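Local coordinates for protein deseasin MCP-01 (Pseudoalteromonas sp., PDB 3VV3) that probably cleaves peptide bonds in collagen, as a collagenolytic serine protease of the subtilisin family, at residues V157-N171 / A188-A200. Numbering follows the deposited sequence.
Sequences VGLKNAGVNLRVLNN and ASEQADILFVAAA
R167 sets its CG anti to its carbonyl carbon (chi1 -65°), and a bend at chi3 turns the guanidinium edge to the backbone carbonyl of D193. NE gives D193 O a nearly straight bond of 2.8 Å, in the carbonyl plane and near the guanidinium plane. A water donates to both R167 O and D193 O, linking the two carbonyls. K160 swings CG anti to its backbone N and bends at chi2 and chi4, bringing NZ to A192 O, 3.0 Å away, in a weak hydrogen bond. A second water bridges K160 NZ to D193 OD2, whose opposite charges stand 4.3 Å apart. I194 packs between helix 146-161 and strand 166-171. Its CD1 meets V157 CG2 and K160 CB, each at 3.9 Å, while CG2 presses on L169 CG at 3.5 Å. The N171 amide lies flat over one face of the F196 ring, the planes 12° apart. The strands pair in parallel register, V168 with L195 through N171 with A198. They are joined by L195 N to R167 O, L169 N to L195 O, V197 N to L169 O and N171 N to V197 O, so donors alternate between strands. Strand 166-171, helix 180-191 and strand 195-199 form a beta-alpha-beta unit of the subtilase core. Strand 45-50 flanks 166-171 on its other edge, strand 222-228 flanks 195-199, helix 269-284 packs on N170 and A199, and helix 292-301 on L195.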
# COMPACT_ATOMS: atom_id res chain seq x y z
N VAL A 157 7.76 -20.48 15.13
CA VAL A 157 7.81 -21.94 15.25
C VAL A 157 8.45 -22.33 16.58
O VAL A 157 8.00 -23.26 17.24
CB VAL A 157 8.58 -22.58 14.09
CG1 VAL A 157 8.79 -24.07 14.33
CG2 VAL A 157 7.83 -22.32 12.77
N GLY A 158 9.47 -21.58 16.99
CA GLY A 158 10.08 -21.77 18.30
C GLY A 158 9.06 -21.65 19.43
O GLY A 158 9.04 -22.48 20.34
N LEU A 159 8.21 -20.63 19.37
CA LEU A 159 7.20 -20.45 20.41
C LEU A 159 6.26 -21.67 20.46
O LEU A 159 5.98 -22.22 21.53
CB LEU A 159 6.40 -19.17 20.18
CG LEU A 159 7.12 -17.83 20.35
CD1 LEU A 159 6.14 -16.67 20.06
CD2 LEU A 159 7.69 -17.70 21.76
N LYS A 160 5.80 -22.08 19.29
CA LYS A 160 4.88 -23.20 19.18
C LYS A 160 5.53 -24.49 19.71
O LYS A 160 4.92 -25.23 20.48
CB LYS A 160 4.42 -23.37 17.72
CG LYS A 160 3.65 -24.67 17.42
CD LYS A 160 2.38 -24.77 18.24
CE LYS A 160 1.55 -25.98 17.86
NZ LYS A 160 2.29 -27.27 18.05
N ASN A 161 6.76 -24.75 19.28
CA ASN A 161 7.46 -25.95 19.75
C ASN A 161 7.62 -25.95 21.28
O ASN A 161 7.60 -27.01 21.90
CB ASN A 161 8.84 -26.08 19.09
CG ASN A 161 8.75 -26.45 17.62
OD1 ASN A 161 7.70 -26.86 17.11
ND2 ASN A 161 9.88 -26.31 16.93
N ALA A 162 7.75 -24.76 21.86
CA ALA A 162 7.91 -24.64 23.31
C ALA A 162 6.59 -24.77 24.06
O ALA A 162 6.56 -24.74 25.29
CB ALA A 162 8.59 -23.32 23.66
N GLY A 163 5.48 -24.89 23.33
CA GLY A 163 4.19 -25.12 23.96
C GLY A 163 3.22 -23.95 23.87
O GLY A 163 2.12 -24.04 24.40
N VAL A 164 3.61 -22.86 23.23
CA VAL A 164 2.69 -21.75 23.00
C VAL A 164 1.63 -22.19 22.00
O VAL A 164 1.95 -22.82 21.00
CB VAL A 164 3.41 -20.49 22.48
CG1 VAL A 164 2.40 -19.39 22.16
CG2 VAL A 164 4.45 -20.00 23.50
N ASN A 165 0.36 -21.89 22.27
CA ASN A 165 -0.73 -22.39 21.43
C ASN A 165 -0.88 -21.56 20.14
O ASN A 165 -1.94 -21.00 19.86
CB ASN A 165 -2.04 -22.42 22.20
CG ASN A 165 -3.15 -23.13 21.46
OD1 ASN A 165 -2.90 -24.06 20.69
ND2 ASN A 165 -4.38 -22.70 21.68
N LEU A 166 0.20 -21.52 19.37
CA LEU A 166 0.27 -20.68 18.18
C LEU A 166 0.22 -21.56 16.93
O LEU A 166 1.18 -22.26 16.62
CB LEU A 166 1.59 -19.90 18.23
CG LEU A 166 1.88 -18.81 17.21
CD1 LEU A 166 3.12 -18.06 17.66
CD2 LEU A 166 2.10 -19.39 15.81
N ARG A 167 -0.91 -21.51 16.21
CA ARG A 167 -1.10 -22.36 15.04
C ARG A 167 -1.51 -21.60 13.79
O ARG A 167 -1.87 -22.21 12.79
CB ARG A 167 -2.13 -23.47 15.34
CG ARG A 167 -1.65 -24.45 16.41
CD ARG A 167 -2.53 -25.68 16.45
NE ARG A 167 -2.61 -26.29 15.13
CZ ARG A 167 -3.55 -27.15 14.75
NH1 ARG A 167 -4.51 -27.51 15.61
NH2 ARG A 167 -3.54 -27.64 13.52
N VAL A 168 -1.45 -20.27 13.86
CA VAL A 168 -1.82 -19.43 12.71
C VAL A 168 -0.83 -18.29 12.55
O VAL A 168 -0.52 -17.59 13.51
CB VAL A 168 -3.23 -18.82 12.87
CG1 VAL A 168 -3.56 -17.95 11.64
CG2 VAL A 168 -4.30 -19.90 13.06
N LEU A 169 -0.32 -18.13 11.33
CA LEU A 169 0.53 -17.00 11.00
C LEU A 169 -0.12 -16.16 9.92
O LEU A 169 -0.61 -16.69 8.91
CB LEU A 169 1.90 -17.46 10.50
CG LEU A 169 2.75 -18.18 11.54
CD1 LEU A 169 4.03 -18.68 10.88
CD2 LEU A 169 3.04 -17.22 12.69
N ASN A 170 -0.13 -14.85 10.13
CA ASN A 170 -0.63 -13.91 9.14
C ASN A 170 0.53 -13.29 8.37
O ASN A 170 1.42 -12.66 8.96
CB ASN A 170 -1.44 -12.82 9.82
CG ASN A 170 -2.06 -11.87 8.83
OD1 ASN A 170 -1.43 -10.92 8.38
ND2 ASN A 170 -3.30 -12.14 8.47
N ASN A 171 0.52 -13.47 7.05
CA ASN A 171 1.59 -12.96 6.21
C ASN A 171 1.06 -12.04 5.11
O ASN A 171 0.87 -12.47 3.97
CB ASN A 171 2.38 -14.12 5.61
CG ASN A 171 2.94 -15.03 6.68
OD1 ASN A 171 2.31 -16.03 7.07
ND2 ASN A 171 4.10 -14.67 7.20
N ALA A 188 9.09 -26.21 8.04
CA ALA A 188 9.25 -26.42 9.47
C ALA A 188 8.00 -25.99 10.22
O ALA A 188 7.61 -26.63 11.20
CB ALA A 188 10.47 -25.67 10.01
N SER A 189 7.38 -24.90 9.78
CA SER A 189 6.14 -24.46 10.40
C SER A 189 5.04 -25.51 10.21
O SER A 189 4.21 -25.72 11.11
CB SER A 189 5.71 -23.08 9.88
OG SER A 189 5.16 -23.15 8.58
N GLU A 190 5.03 -26.19 9.07
CA GLU A 190 4.05 -27.25 8.85
C GLU A 190 4.24 -28.38 9.85
O GLU A 190 3.27 -28.92 10.38
CB GLU A 190 4.09 -27.81 7.42
CG GLU A 190 2.97 -28.83 7.19
CD GLU A 190 2.90 -29.34 5.76
OE1 GLU A 190 3.78 -29.01 4.94
OE2 GLU A 190 1.94 -30.10 5.46
N GLN A 191 5.49 -28.76 10.11
CA GLN A 191 5.73 -29.86 11.04
C GLN A 191 5.28 -29.46 12.45
O GLN A 191 4.96 -30.32 13.27
CB GLN A 191 7.20 -30.31 11.03
CG GLN A 191 7.82 -30.49 9.64
CD GLN A 191 6.96 -31.28 8.67
OE1 GLN A 191 6.57 -32.42 8.94
NE2 GLN A 191 6.67 -30.68 7.51
N ALA A 192 5.24 -28.15 12.71
CA ALA A 192 4.80 -27.62 14.01
C ALA A 192 3.29 -27.38 14.09
O ALA A 192 2.79 -26.85 15.09
CB ALA A 192 5.56 -26.34 14.34
N ASP A 193 2.57 -27.76 13.03
CA ASP A 193 1.11 -27.63 12.95
C ASP A 193 0.63 -26.18 12.86
O ASP A 193 -0.37 -25.81 13.46
CB ASP A 193 0.41 -28.35 14.11
CG ASP A 193 0.79 -29.83 14.19
OD1 ASP A 193 0.79 -30.50 13.14
OD2 ASP A 193 1.07 -30.32 15.30
N ILE A 194 1.34 -25.39 12.06
CA ILE A 194 1.02 -23.98 11.89
C ILE A 194 0.47 -23.73 10.48
O ILE A 194 1.02 -24.22 9.50
CB ILE A 194 2.26 -23.11 12.14
CG1 ILE A 194 2.74 -23.31 13.58
CG2 ILE A 194 1.96 -21.62 11.86
CD1 ILE A 194 4.06 -22.59 13.90
N LEU A 195 -0.61 -22.96 10.42
CA LEU A 195 -1.21 -22.57 9.15
C LEU A 195 -0.61 -21.24 8.73
O LEU A 195 -0.59 -20.29 9.51
CB LEU A 195 -2.72 -22.41 9.34
CG LEU A 195 -3.55 -21.97 8.13
CD1 LEU A 195 -3.70 -23.13 7.16
CD2 LEU A 195 -4.92 -21.48 8.61
N PHE A 196 -0.13 -21.17 7.48
CA PHE A 196 0.61 -20.02 6.98
C PHE A 196 -0.30 -19.30 5.99
O PHE A 196 -0.39 -19.70 4.84
CB PHE A 196 1.89 -20.50 6.26
CG PHE A 196 2.85 -19.39 5.86
CD1 PHE A 196 2.64 -18.65 4.70
CD2 PHE A 196 3.97 -19.11 6.63
CE1 PHE A 196 3.53 -17.64 4.33
CE2 PHE A 196 4.86 -18.11 6.27
CZ PHE A 196 4.64 -17.37 5.12
N VAL A 197 -0.98 -18.25 6.46
CA VAL A 197 -1.92 -17.52 5.61
C VAL A 197 -1.18 -16.42 4.88
O VAL A 197 -0.40 -15.69 5.49
CB VAL A 197 -3.06 -16.92 6.44
CG1 VAL A 197 -4.18 -16.42 5.53
CG2 VAL A 197 -3.59 -17.96 7.43
N ALA A 198 -1.40 -16.29 3.57
CA ALA A 198 -0.59 -15.38 2.76
C ALA A 198 -1.44 -14.64 1.73
O ALA A 198 -2.38 -15.20 1.18
CB ALA A 198 0.53 -16.16 2.05
N ALA A 199 -1.07 -13.39 1.47
CA ALA A 199 -1.82 -12.52 0.57
C ALA A 199 -1.47 -12.82 -0.88
O ALA A 199 -0.30 -13.03 -1.21
CB ALA A 199 -1.51 -11.07 0.88
N ALA A 200 -2.47 -12.80 -1.76
CA ALA A 200 -2.23 -13.16 -3.16
C ALA A 200 -1.53 -12.05 -3.96
O ALA A 200 -0.93 -12.33 -5.00
CB ALA A 200 -3.53 -13.59 -3.85
O HOH W 1 0.51 -29.49 17.90
O HOH W 2 -2.92 -25.06 11.83